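Local coordinates for protein beta-galactosidase (Marinomonas sp. ef1, PDB 6Y2K) that probably hydrolyses terminal beta-D-galactosyl residues of beta-galactosides such as lactose, as a hexameric cold-active GH42 beta-galactosidase, at residues S263-L269 / L310-Q316; L269-K274 / W322-T328; P317-N321 / Q361-G367. One frame throughout, in Å; residues are numbered along the deposited sequence.

Contact 1: S263-L269 / L310-Q316; sequences SWDSYPL and LWIMEQQ
The carboxylate of Glu314 lies flat against that of Asp265, the two planes 10° apart and Asp265 OD2 3.3 Å from Glu314 OE2. The stack is not itself a bond, since all the facing oxygens are acceptors; each group has a partner elsewhere: Glu314 OE2 makes a salt bridge to Arg33, and Asp265 OD2 takes a weak hydrogen bond from Asn242. The other oxygen, Glu314 OE1, sits at the edge of the Tyr267 ring and receives a 2.7 Å bond from Tyr267 OH, which arrives on the anti side, 25° out of the carboxylate plane.

Beneath these side chains, neighbouring parallel strands of a TIM barrel, 261-266 and 310-315, run together. Ser266 N donates to Glu314 O at 2.8 Å, and Gln316 N to Ser266 O at 3.0 Å. Nearer the strand starts the pairing is disturbed by the corner at Met313, where Trp264 O takes two weak bonds, from Met313 N and Glu314 N.

On the sheet face away from the two carboxylates, Trp264 runs alongside Ile312, its NE1 3.7 Å from Ile312 CG1 and hydrogen-bonded to His299 in the helical layer. A water joins Ser266 OG to Gln315 NE2 on the same face. Gln316 reaches further: with CG anti to the backbone N (chi1 -175°) and the chain extended, its OE1 accepts Leu269 N at 3.2 Å at the start of helix 268-274, while NE2 turns to Gly318 O.

Glu314 stands near the end of the seventh barrel strand, where clan GH-A glycosidases carry their nucleophile, so the Tyr267 and Arg33 bonds are consistent with fixing a catalytic carboxylate in one orientation.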
loop_
_atom_site.group_PDB
_atom_site.type_symbol
_atom_site.label_atom_id
_atom_site.label_comp_id
_atom_site.label_asym_id
_atom_site.label_seq_id
_atom_site.Cartn_x
_atom_site.Cartn_y
_atom_site.Cartn_z
ATOM N N SER A 263 46.957 4.662 3.888
ATOM C CA SER A 263 46.202 5.185 2.759
ATOM C C SER A 263 45.030 4.271 2.493
ATOM O O SER A 263 45.033 3.112 2.915
ATOM C CB SER A 263 47.064 5.320 1.506
ATOM O OG SER A 263 47.384 4.072 0.937
ATOM N N TRP A 264 44.019 4.792 1.811
ATOM C CA TRP A 264 42.879 3.959 1.449
ATOM C C TRP A 264 42.208 4.372 0.158
ATOM O O TRP A 264 42.496 5.434 -0.408
ATOM C CB TRP A 264 41.895 3.827 2.623
ATOM C CG TRP A 264 40.933 4.943 2.768
ATOM C CD1 TRP A 264 41.198 6.200 3.218
ATOM C CD2 TRP A 264 39.528 4.895 2.496
ATOM N NE1 TRP A 264 40.043 6.951 3.230
ATOM C CE2 TRP A 264 39.001 6.174 2.793
ATOM C CE3 TRP A 264 38.659 3.892 2.042
ATOM C CZ2 TRP A 264 37.648 6.481 2.632
ATOM C CZ3 TRP A 264 37.308 4.197 1.876
ATOM C CH2 TRP A 264 36.816 5.478 2.179
ATOM N N ASP A 265 41.335 3.484 -0.312
ATOM C CA ASP A 265 40.784 3.540 -1.645
ATOM C C ASP A 265 39.275 3.738 -1.548
ATOM O O ASP A 265 38.550 2.818 -1.155
ATOM C CB ASP A 265 41.148 2.250 -2.394
ATOM C CG ASP A 265 42.664 2.045 -2.526
ATOM O OD1 ASP A 265 43.414 3.018 -2.357
ATOM O OD2 ASP A 265 43.115 0.915 -2.815
ATOM N N SER A 266 38.825 4.943 -1.905
ATOM C CA SER A 266 37.457 5.403 -1.684
ATOM C C SER A 266 36.669 5.462 -2.981
ATOM O O SER A 266 36.971 6.262 -3.883
ATOM C CB SER A 266 37.442 6.789 -1.039
ATOM O OG SER A 266 36.098 7.209 -0.803
ATOM N N TYR A 267 35.635 4.628 -3.053
ATOM C CA TYR A 267 34.750 4.581 -4.194
ATOM C C TYR A 267 33.310 4.659 -3.695
ATOM O O TYR A 267 32.609 3.644 -3.661
ATOM C CB TYR A 267 35.015 3.314 -4.992
ATOM C CG TYR A 267 36.411 3.239 -5.563
ATOM C CD1 TYR A 267 36.738 3.916 -6.738
ATOM C CD2 TYR A 267 37.409 2.495 -4.931
ATOM C CE1 TYR A 267 38.012 3.855 -7.269
ATOM C CE2 TYR A 267 38.690 2.425 -5.456
ATOM C CZ TYR A 267 38.986 3.108 -6.624
ATOM O OH TYR A 267 40.242 3.032 -7.165
ATOM N N PRO A 268 32.863 5.870 -3.305
ATOM C CA PRO A 268 31.573 6.044 -2.628
ATOM C C PRO A 268 30.347 5.509 -3.372
ATOM O O PRO A 268 29.421 5.027 -2.725
ATOM C CB PRO A 268 31.471 7.567 -2.466
ATOM C CG PRO A 268 32.878 8.026 -2.471
ATOM C CD PRO A 268 33.514 7.177 -3.522
ATOM N N LEU A 269 30.346 5.581 -4.703
ATOM C CA LEU A 269 29.194 5.104 -5.488
ATOM C C LEU A 269 29.165 3.596 -5.598
ATOM O O LEU A 269 28.098 3.008 -5.617
ATOM C CB LEU A 269 29.160 5.711 -6.886
ATOM C CG LEU A 269 29.384 7.220 -7.010
ATOM C CD1 LEU A 269 29.030 7.669 -8.420
ATOM C CD2 LEU A 269 28.603 8.012 -5.976
ATOM N N LEU A 310 47.283 10.122 7.213
ATOM C CA LEU A 310 46.243 9.584 6.338
ATOM C C LEU A 310 46.449 10.106 4.934
ATOM O O LEU A 310 46.617 11.311 4.764
ATOM C CB LEU A 310 44.873 10.074 6.820
ATOM C CG LEU A 310 43.644 9.805 5.933
ATOM C CD1 LEU A 310 43.346 8.313 5.887
ATOM C CD2 LEU A 310 42.436 10.579 6.434
ATOM N N TRP A 311 46.436 9.203 3.948
ATOM C CA TRP A 311 46.295 9.543 2.535
ATOM C C TRP A 311 45.070 8.823 1.969
ATOM O O TRP A 311 44.610 7.826 2.527
ATOM C CB TRP A 311 47.497 9.081 1.698
ATOM C CG TRP A 311 48.847 9.678 2.006
ATOM C CD1 TRP A 311 49.143 10.680 2.876
ATOM C CD2 TRP A 311 50.084 9.301 1.397
ATOM N NE1 TRP A 311 50.493 10.942 2.871
ATOM C CE2 TRP A 311 51.095 10.110 1.962
ATOM C CE3 TRP A 311 50.436 8.351 0.433
ATOM C CZ2 TRP A 311 52.447 9.993 1.595
ATOM C CZ3 TRP A 311 51.788 8.230 0.066
ATOM C CH2 TRP A 311 52.771 9.059 0.644
ATOM N N ILE A 312 44.551 9.331 0.854
ATOM C CA ILE A 312 43.641 8.569 0.014
ATOM C C ILE A 312 44.475 8.225 -1.220
ATOM O O ILE A 312 44.795 9.106 -2.013
ATOM C CB ILE A 312 42.367 9.364 -0.368
ATOM C CG1 ILE A 312 41.356 9.382 0.793
ATOM C CG2 ILE A 312 41.667 8.727 -1.575
ATOM C CD1 ILE A 312 41.844 9.980 2.093
ATOM N N MET A 313 44.863 6.957 -1.353
ATOM C CA MET A 313 45.673 6.509 -2.486
ATOM C C MET A 313 44.864 6.412 -3.773
ATOM O O MET A 313 45.411 6.628 -4.846
ATOM C CB MET A 313 46.313 5.153 -2.197
ATOM C CG MET A 313 47.379 4.724 -3.194
ATOM S SD MET A 313 48.825 5.813 -3.122
ATOM C CE MET A 313 49.621 5.164 -1.668
ATOM N N GLU A 314 43.579 6.062 -3.664
ATOM C CA GLU A 314 42.697 5.916 -4.830
ATOM C C GLU A 314 41.343 6.578 -4.559
ATOM O O GLU A 314 40.582 6.120 -3.703
ATOM C CB GLU A 314 42.483 4.433 -5.180
ATOM C CG GLU A 314 43.753 3.626 -5.460
ATOM C CD GLU A 314 43.490 2.161 -5.760
ATOM O OE1 GLU A 314 42.317 1.798 -5.971
ATOM O OE2 GLU A 314 44.458 1.354 -5.791
ATOM N N GLN A 315 41.056 7.661 -5.280
ATOM C CA GLN A 315 39.777 8.371 -5.167
ATOM C C GLN A 315 38.970 8.213 -6.447
ATOM O O GLN A 315 39.487 8.470 -7.552
ATOM C CB GLN A 315 40.014 9.862 -4.906
ATOM C CG GLN A 315 38.748 10.684 -4.680
ATOM C CD GLN A 315 37.971 10.228 -3.453
ATOM O OE1 GLN A 315 38.477 10.301 -2.330
ATOM N NE2 GLN A 315 36.739 9.762 -3.660
ATOM N N GLN A 316 37.704 7.816 -6.301
ATOM C CA GLN A 316 36.796 7.696 -7.443
ATOM C C GLN A 316 36.727 9.019 -8.208
ATOM O O GLN A 316 36.485 10.042 -7.587
ATOM C CB GLN A 316 35.385 7.312 -6.986
ATOM C CG GLN A 316 34.426 7.055 -8.138
ATOM C CD GLN A 316 33.138 6.330 -7.753
ATOM O OE1 GLN A 316 32.907 5.981 -6.583
ATOM N NE2 GLN A 316 32.285 6.105 -8.750
HETATM O O HOH W 1 35.298 9.642 -0.835
#

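Contact 2: L269-K274 / W322-T328; sequences LGSLDK and WAPHNPT
His325 and Asp273 form a His-carboxylate hydrogen bond that ties the short helix 268-274, following the sixth strand of the TIM barrel, to the long loop after the seventh. His325 ND1 donates to Asp273 OD1 at 2.7 Å; the oxygen lies close to the imidazole plane and accepts through its syn lone pair, while carboxylate and ring stand almost perpendicular, at 89°. The second oxygen is held by the backbone: His325 N reaches Asp273 OD2 at 2.9 Å from above the carboxylate plane, 53° out of it. Asp273 CG, anti to the backbone N (chi1 179°), carries the carboxylate to the loop, where two bonds restrict its rotation.

A further pair of bonds folds the loop on itself. Asn326 OD1 accepts Ala323 N in its carbonyl plane, and Asn326 ND2 returns a 2.9 Å bond to Ala323 O. The same ND2 bonds Gln429 of the second subunit, and Thr328 N bonds Asp527 of that subunit, so this loop also belongs to the hexamer interface.

The other contacts are van der Waals. Trp322 CH2 comes within 3.8 Å of Gly270 CA, at a point where any beta carbon would clash with the indole. Lys274 crosses Trp322 at about a right angle, its CD 4.1 Å from Trp322 CZ3 at the ring edge. At the far end Leu269 CD1 meets Pro327 CG at 4.2 Å. Pro324 slides past Asp273 in the opposite direction, its CD 3.2 Å from Asp273 OD2, while its CB lies over one face of the His325 ring, toward the rim.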
loop_
_atom_site.group_PDB
_atom_site.type_symbol
_atom_site.label_atom_id
_atom_site.label_comp_id
_atom_site.label_asym_id
_atom_site.label_seq_id
_atom_site.Cartn_x
_atom_site.Cartn_y
_atom_site.Cartn_z
ATOM N N LEU A 269 30.346 5.581 -4.703
ATOM C CA LEU A 269 29.194 5.104 -5.488
ATOM C C LEU A 269 29.165 3.596 -5.598
ATOM O O LEU A 269 28.098 3.008 -5.617
ATOM C CB LEU A 269 29.160 5.711 -6.886
ATOM C CG LEU A 269 29.384 7.220 -7.010
ATOM C CD1 LEU A 269 29.030 7.669 -8.420
ATOM C CD2 LEU A 269 28.603 8.012 -5.976
ATOM N N GLY A 270 30.342 2.976 -5.676
ATOM C CA GLY A 270 30.454 1.528 -5.696
ATOM C C GLY A 270 30.049 0.913 -4.374
ATOM O O GLY A 270 29.274 -0.032 -4.360
ATOM N N SER A 271 30.561 1.454 -3.267
ATOM C CA SER A 271 30.213 0.940 -1.934
ATOM C C SER A 271 28.722 1.134 -1.598
ATOM O O SER A 271 28.096 0.236 -1.034
ATOM C CB SER A 271 31.105 1.545 -0.841
ATOM O OG SER A 271 30.880 2.941 -0.683
ATOM N N LEU A 272 28.148 2.275 -1.976
ATOM C CA LEU A 272 26.717 2.509 -1.737
ATOM C C LEU A 272 25.849 1.446 -2.426
ATOM O O LEU A 272 24.975 0.846 -1.795
ATOM C CB LEU A 272 26.289 3.907 -2.189
ATOM C CG LEU A 272 24.816 4.250 -1.929
ATOM C CD1 LEU A 272 24.456 4.181 -0.448
ATOM C CD2 LEU A 272 24.506 5.616 -2.504
ATOM N N ASP A 273 26.111 1.223 -3.711
ATOM C CA ASP A 273 25.330 0.280 -4.505
ATOM C C ASP A 273 25.562 -1.156 -4.045
ATOM O O ASP A 273 24.598 -1.924 -3.916
ATOM C CB ASP A 273 25.649 0.413 -5.997
ATOM C CG ASP A 273 24.870 -0.581 -6.849
ATOM O OD1 ASP A 273 23.673 -0.349 -7.127
ATOM O OD2 ASP A 273 25.459 -1.609 -7.240
ATOM N N LYS A 274 26.822 -1.502 -3.781
ATOM C CA LYS A 274 27.194 -2.879 -3.449
ATOM C C LYS A 274 26.886 -3.335 -2.012
ATOM O O LYS A 274 26.464 -4.474 -1.818
ATOM C CB LYS A 274 28.687 -3.111 -3.737
ATOM C CG LYS A 274 29.152 -4.547 -3.517
ATOM C CD LYS A 274 30.639 -4.684 -3.774
ATOM C CE LYS A 274 31.106 -6.103 -3.513
ATOM N NZ LYS A 274 32.585 -6.148 -3.357
ATOM N N TRP A 322 33.020 -2.182 -11.207
ATOM C CA TRP A 322 32.956 -3.414 -10.396
ATOM C C TRP A 322 31.705 -3.608 -9.539
ATOM O O TRP A 322 31.458 -4.719 -9.083
ATOM C CB TRP A 322 34.224 -3.589 -9.543
ATOM C CG TRP A 322 34.653 -2.389 -8.743
ATOM C CD1 TRP A 322 35.661 -1.520 -9.053
ATOM C CD2 TRP A 322 34.105 -1.940 -7.501
ATOM N NE1 TRP A 322 35.765 -0.553 -8.088
ATOM C CE2 TRP A 322 34.828 -0.791 -7.118
ATOM C CE3 TRP A 322 33.070 -2.395 -6.669
ATOM C CZ2 TRP A 322 34.547 -0.086 -5.950
ATOM C CZ3 TRP A 322 32.798 -1.693 -5.494
ATOM C CH2 TRP A 322 33.529 -0.549 -5.151
ATOM N N ALA A 323 30.909 -2.560 -9.325
ATOM C CA ALA A 323 29.672 -2.705 -8.551
ATOM C C ALA A 323 28.559 -3.238 -9.461
ATOM O O ALA A 323 28.681 -3.152 -10.687
ATOM C CB ALA A 323 29.281 -1.387 -7.933
ATOM N N PRO A 324 27.480 -3.803 -8.878
ATOM C CA PRO A 324 26.368 -4.246 -9.736
ATOM C C PRO A 324 25.831 -3.128 -10.641
ATOM O O PRO A 324 25.534 -3.365 -11.821
ATOM C CB PRO A 324 25.306 -4.727 -8.730
ATOM C CG PRO A 324 26.088 -5.119 -7.517
ATOM C CD PRO A 324 27.294 -4.219 -7.473
ATOM N N HIS A 325 25.744 -1.911 -10.106
ATOM C CA HIS A 325 25.363 -0.747 -10.905
ATOM C C HIS A 325 26.393 0.342 -10.686
ATOM O O HIS A 325 26.917 0.492 -9.574
ATOM C CB HIS A 325 23.955 -0.278 -10.537
ATOM C CG HIS A 325 22.998 -1.409 -10.321
ATOM N ND1 HIS A 325 22.708 -1.903 -9.069
ATOM C CD2 HIS A 325 22.306 -2.177 -11.200
ATOM C CE1 HIS A 325 21.870 -2.921 -9.181
ATOM N NE2 HIS A 325 21.612 -3.110 -10.463
ATOM N N ASN A 326 26.674 1.089 -11.755
ATOM C CA ASN A 326 27.791 2.032 -11.793
ATOM C C ASN A 326 27.373 3.394 -12.362
ATOM O O ASN A 326 27.647 3.719 -13.523
ATOM C CB ASN A 326 28.940 1.410 -12.580
ATOM C CG ASN A 326 29.442 0.127 -11.933
ATOM O OD1 ASN A 326 30.031 0.157 -10.850
ATOM N ND2 ASN A 326 29.169 -1.009 -12.570
ATOM N N PRO A 327 26.686 4.202 -11.537
ATOM C CA PRO A 327 26.246 5.513 -12.009
ATOM C C PRO A 327 27.401 6.499 -12.140
ATOM O O PRO A 327 28.458 6.292 -11.542
ATOM C CB PRO A 327 25.281 5.961 -10.908
ATOM C CG PRO A 327 25.839 5.332 -9.682
ATOM C CD PRO A 327 26.298 3.978 -10.130
ATOM N N THR A 328 27.199 7.540 -12.949
ATOM C CA THR A 328 28.096 8.689 -12.974
ATOM C C THR A 328 27.915 9.505 -11.682
ATOM O O THR A 328 26.786 9.659 -11.202
ATOM C CB THR A 328 27.823 9.609 -14.174
ATOM O OG1 THR A 328 26.419 9.859 -14.291
ATOM C CG2 THR A 328 28.336 8.978 -15.474
#

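Contact 3: P317-N321 / Q361-G367; sequences PGPVN and QEQMHAG
Val320 CG1 rests over one face of the His365 imidazole in a CH-pi contact, 3.8 Å from the ring centroid, the two side chains lying alongside each other and pointing the same way. At the ring edge, in its plane, comes Asn321 OD1, 3.4 Å from His365 CD2; this buried amide oxygen has no hydrogen-bond partner in the model.

Ala366 N donates to Pro319 O at 2.9 Å in a straight bond, with an angle of 169°, the one direct hydrogen bond between 317-321 and 361-367. His365, with CG anti to the backbone N (chi1 -167°), curls beside its own chain so that ND1 meets Ala366 O at 2.9 Å, in the ring plane and on a carbonyl lone pair. His365 also closes a type I beta turn that begins at Glu362. With an alanine in place of His365, Val320 CG1 would probably be left without the ring face that supports it, and Ala366 O without its donor.

Water bridges both ends: one molecule donates to Pro317 O and Gly367 O, and another accepts from Asn321 ND2 and donates to Glu362 OE1 at 2.7 Å.

Close van der Waals contacts complete the fit. Ala366 CB packs on Pro319 CD at 3.7 Å, and Gly318 faces that methyl where a side chain could not be accommodated. Pro317 CG lies 3.6 Å from Ala366 O.

Gln429 of the second subunit bonds Val320 O, bringing the interface up to this site. Within the chain, the contact joins the loop between strand 310-315 and helix 333-343 to the one between strand 348-352 and helix 377-395, with Phe352 of that last strand meeting the His365 ring edge-to-face.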
loop_
_atom_site.group_PDB
_atom_site.type_symbol
_atom_site.label_atom_id
_atom_site.label_comp_id
_atom_site.label_asym_id
_atom_site.label_seq_id
_atom_site.Cartn_x
_atom_site.Cartn_y
_atom_site.Cartn_z
ATOM N N PRO A 317 36.945 8.999 -9.542
ATOM C CA PRO A 317 36.874 10.196 -10.389
ATOM C C PRO A 317 35.677 10.245 -11.343
ATOM O O PRO A 317 35.480 11.251 -12.040
ATOM C CB PRO A 317 38.154 10.067 -11.218
ATOM C CG PRO A 317 38.207 8.597 -11.502
ATOM C CD PRO A 317 37.646 7.913 -10.265
ATOM N N GLY A 318 34.904 9.164 -11.388
ATOM C CA GLY A 318 33.868 8.971 -12.392
ATOM C C GLY A 318 33.275 7.587 -12.173
ATOM O O GLY A 318 33.546 6.964 -11.140
ATOM N N PRO A 319 32.479 7.087 -13.134
ATOM C CA PRO A 319 31.895 5.758 -12.935
ATOM C C PRO A 319 32.968 4.664 -12.878
ATOM O O PRO A 319 33.970 4.749 -13.604
ATOM C CB PRO A 319 31.001 5.569 -14.167
ATOM C CG PRO A 319 31.559 6.487 -15.195
ATOM C CD PRO A 319 32.111 7.668 -14.440
ATOM N N VAL A 320 32.761 3.671 -12.009
ATOM C CA VAL A 320 33.646 2.504 -11.904
ATOM C C VAL A 320 33.025 1.288 -12.639
ATOM O O VAL A 320 31.954 1.400 -13.229
ATOM C CB VAL A 320 34.013 2.188 -10.431
ATOM C CG1 VAL A 320 34.666 3.406 -9.764
ATOM C CG2 VAL A 320 32.814 1.709 -9.622
ATOM N N ASN A 321 33.714 0.143 -12.612
ATOM C CA ASN A 321 33.311 -1.061 -13.365
ATOM C C ASN A 321 32.733 -2.187 -12.508
ATOM O O ASN A 321 32.061 -3.065 -13.046
ATOM C CB ASN A 321 34.521 -1.659 -14.086
ATOM C CG ASN A 321 35.625 -2.061 -13.119
ATOM O OD1 ASN A 321 36.259 -1.189 -12.524
ATOM N ND2 ASN A 321 35.826 -3.373 -12.918
ATOM N N GLN A 361 39.979 -5.864 -17.595
ATOM C CA GLN A 361 38.804 -5.976 -16.711
ATOM C C GLN A 361 38.163 -4.621 -16.367
ATOM O O GLN A 361 36.944 -4.524 -16.191
ATOM C CB GLN A 361 39.189 -6.690 -15.392
ATOM C CG GLN A 361 39.409 -8.197 -15.470
ATOM C CD GLN A 361 40.824 -8.634 -15.875
ATOM O OE1 GLN A 361 41.530 -7.927 -16.609
ATOM N NE2 GLN A 361 41.235 -9.816 -15.405
ATOM N N GLU A 362 38.998 -3.590 -16.257
ATOM C CA GLU A 362 38.581 -2.256 -15.819
ATOM C C GLU A 362 38.503 -1.242 -16.963
ATOM O O GLU A 362 38.586 -0.036 -16.728
ATOM C CB GLU A 362 39.527 -1.765 -14.711
ATOM C CG GLU A 362 39.405 -2.583 -13.434
ATOM C CD GLU A 362 40.354 -2.167 -12.325
ATOM O OE1 GLU A 362 40.166 -2.668 -11.190
ATOM O OE2 GLU A 362 41.282 -1.356 -12.576
ATOM N N GLN A 363 38.296 -1.709 -18.194
ATOM C CA GLN A 363 38.154 -0.786 -19.325
ATOM C C GLN A 363 36.981 0.224 -19.178
ATOM O O GLN A 363 37.024 1.300 -19.779
ATOM C CB GLN A 363 38.106 -1.536 -20.672
ATOM C CG GLN A 363 36.869 -2.391 -20.920
ATOM C CD GLN A 363 37.021 -3.311 -22.122
ATOM O OE1 GLN A 363 36.336 -3.141 -23.135
ATOM N NE2 GLN A 363 37.934 -4.291 -22.020
ATOM N N MET A 364 35.965 -0.107 -18.370
ATOM C CA MET A 364 34.870 0.834 -18.063
ATOM C C MET A 364 35.082 1.682 -16.792
ATOM O O MET A 364 34.184 2.437 -16.411
ATOM C CB MET A 364 33.532 0.084 -17.960
ATOM C CG MET A 364 33.146 -0.700 -19.205
ATOM S SD MET A 364 33.031 0.313 -20.692
ATOM C CE MET A 364 31.551 1.252 -20.358
ATOM N N HIS A 365 36.254 1.589 -16.160
ATOM C CA HIS A 365 36.571 2.396 -14.973
ATOM C C HIS A 365 37.122 3.747 -15.432
ATOM O O HIS A 365 38.163 3.799 -16.074
ATOM C CB HIS A 365 37.596 1.683 -14.086
ATOM C CG HIS A 365 37.756 2.281 -12.722
ATOM N ND1 HIS A 365 38.093 3.605 -12.516
ATOM C CD2 HIS A 365 37.673 1.720 -11.489
ATOM C CE1 HIS A 365 38.184 3.836 -11.217
ATOM N NE2 HIS A 365 37.949 2.707 -10.573
ATOM N N ALA A 366 36.435 4.824 -15.068
ATOM C CA ALA A 366 36.822 6.175 -15.477
ATOM C C ALA A 366 38.167 6.627 -14.906
ATOM O O ALA A 366 38.701 6.045 -13.960
ATOM C CB ALA A 366 35.737 7.167 -15.089
ATOM N N GLY A 367 38.715 7.663 -15.531
ATOM C CA GLY A 367 39.900 8.335 -15.033
ATOM C C GLY A 367 39.752 9.833 -15.174
ATOM O O GLY A 367 38.672 10.314 -15.512
HETATM O O HOH W 2 36.402 11.835 -14.581
HETATM O O HOH W 3 37.946 -4.241 -10.936
#

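In the fold
From the N terminus, the chain first enters 263-269, passes directly into 269-274, and returns at 310-316, closing contact 1 between the sixth and seventh barrel strands. It then runs through 317-321 to 322-328, where contact 2 closes; Leu269 serves both contacts, whose segments alternate, so their loops cross. Contact 3 opens at 317-321, inside the loop of contact 2, and closes at 361-367 beyond the eighth strand: it crosses contact 2 but follows contact 1 in series. Tyr267 connects all three, touching Trp322, Val320 and His365. Together they tie the sixth and seventh strands and the loops that follow the sixth, seventh and eighth, and contacts 2 and 3 extend to the second subunit.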